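Local coordinates for Rod shape-determining protein (MreC) (Helicobacter pylori, PDB 5LP5), which probably helps determine rod cell shape and binds penicillin-binding protein 2, with which it forms a core complex of bacterial cell wall synthesis, at residues S158-G162 against Q163-L167. Numbering follows the deposited sequence.
Sequences SVMIG and QNQVL
A tight beta hairpin with a G1 bulge brings Ile-161 against Val-166 where strand 158-161 turns back into strand 166-172. The two form an antiparallel hydrogen-bonded pair: Ile-161 N donates to Val-166 O at 2.7 Å, and Val-166 N returns a 3.0 Å bond to Ile-161 O. Past this pair, Gly-162 to Gln-165 make a type I turn. Its closing bond, Gln-165 N to Gly-162 O (3.2 Å), is as straight at the hydrogen as that of Val-166 N, but its donor stands above the carbonyl plane of Gly-162, off the lone pairs. Gln-165 is the extra residue of the bulge, sharing Ile-161 with Val-166, and its left-handed backbone (phi 51°, psi 52°) is that of the first residue of a G1 bulge.

The side chains divide between two faces. On one, Met-160 and Gln-165 run side by side in the same direction. Met-160 CG sits between its backbone N and carbonyl carbon (chi1 59°), and the extended chain beyond carries SD alongside Gln-165 CB (3.9 Å) and CE to Gln-165 NE2 (3.7 Å). Leu-167 CD2 packs against Met-160 CB (4.0 Å). On the other face the beta-branched carbons of Ile-161 and Val-166 are 4.2 Å apart, CB to CB.

That second face looks into the six-stranded barrel, where Ile-161 and Val-166 pack on Ile-183 of strand 178-183 and Ile-161 also meets Val-195. Strand 194-197 pairs with the other edge of strand 158-161, while Leu-167 packs on Gln-131 of the penicillin-binding protein 2 chain, placing this hairpin beside the partner enzyme.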
# COMPACT_ATOMS: atom_id res chain seq x y z
N SER C 158 -20.48 -7.16 -4.55
CA SER C 158 -19.71 -6.75 -3.37
C SER C 158 -20.07 -7.53 -2.12
O SER C 158 -21.23 -7.59 -1.74
CB SER C 158 -19.89 -5.27 -3.07
OG SER C 158 -19.00 -4.92 -2.02
N VAL C 159 -19.07 -8.09 -1.45
CA VAL C 159 -19.27 -8.86 -0.22
C VAL C 159 -18.38 -8.37 0.93
O VAL C 159 -17.43 -7.61 0.71
CB VAL C 159 -19.03 -10.36 -0.45
CG1 VAL C 159 -20.03 -10.88 -1.47
CG2 VAL C 159 -17.59 -10.63 -0.87
N MET C 160 -18.70 -8.79 2.15
CA MET C 160 -17.91 -8.48 3.35
C MET C 160 -17.68 -9.71 4.22
O MET C 160 -18.55 -10.54 4.39
CB MET C 160 -18.59 -7.38 4.18
CG MET C 160 -20.00 -7.71 4.65
SD MET C 160 -20.75 -6.24 5.34
CE MET C 160 -22.31 -6.92 5.90
N ILE C 161 -16.49 -9.80 4.80
CA ILE C 161 -16.03 -11.00 5.48
C ILE C 161 -15.89 -10.79 6.99
O ILE C 161 -15.32 -9.79 7.44
CB ILE C 161 -14.67 -11.45 4.93
CG1 ILE C 161 -14.81 -11.77 3.45
CG2 ILE C 161 -14.16 -12.68 5.67
CD1 ILE C 161 -13.50 -11.99 2.71
N GLY C 162 -16.41 -11.73 7.77
CA GLY C 162 -16.23 -11.70 9.21
C GLY C 162 -16.88 -10.50 9.90
O GLY C 162 -17.61 -9.75 9.29
N GLN C 163 -16.60 -10.33 11.18
CA GLN C 163 -17.25 -9.28 11.99
C GLN C 163 -16.67 -7.90 11.77
O GLN C 163 -17.33 -6.91 12.04
CB GLN C 163 -17.18 -9.59 13.48
CG GLN C 163 -17.76 -10.95 13.84
CD GLN C 163 -18.70 -10.96 15.05
OE1 GLN C 163 -19.70 -11.70 15.04
NE2 GLN C 163 -18.40 -10.16 16.10
N ASN C 164 -15.43 -7.82 11.28
CA ASN C 164 -14.85 -6.53 10.88
C ASN C 164 -15.21 -6.15 9.44
O ASN C 164 -14.72 -5.15 8.92
CB ASN C 164 -13.35 -6.54 11.08
CG ASN C 164 -12.97 -6.69 12.54
OD1 ASN C 164 -12.13 -7.52 12.90
ND2 ASN C 164 -13.61 -5.89 13.40
N GLN C 165 -16.09 -6.94 8.82
CA GLN C 165 -16.68 -6.61 7.53
C GLN C 165 -15.62 -6.25 6.49
O GLN C 165 -15.71 -5.21 5.85
CB GLN C 165 -17.74 -5.51 7.70
CG GLN C 165 -18.73 -5.83 8.80
CD GLN C 165 -19.91 -4.87 8.91
OE1 GLN C 165 -19.73 -3.67 8.87
NE2 GLN C 165 -21.11 -5.42 9.11
N VAL C 166 -14.63 -7.12 6.34
CA VAL C 166 -13.57 -6.94 5.37
C VAL C 166 -14.15 -7.06 3.95
O VAL C 166 -14.86 -8.02 3.63
CB VAL C 166 -12.47 -7.98 5.56
CG1 VAL C 166 -11.50 -7.98 4.41
CG2 VAL C 166 -11.73 -7.74 6.86
N LEU C 167 -13.85 -6.08 3.09
CA LEU C 167 -14.51 -5.94 1.80
C LEU C 167 -13.74 -6.61 0.68
O LEU C 167 -12.52 -6.66 0.69
CB LEU C 167 -14.66 -4.46 1.47
CG LEU C 167 -15.71 -3.71 2.35
CD1 LEU C 167 -15.66 -2.20 2.13
CD2 LEU C 167 -17.14 -4.27 2.14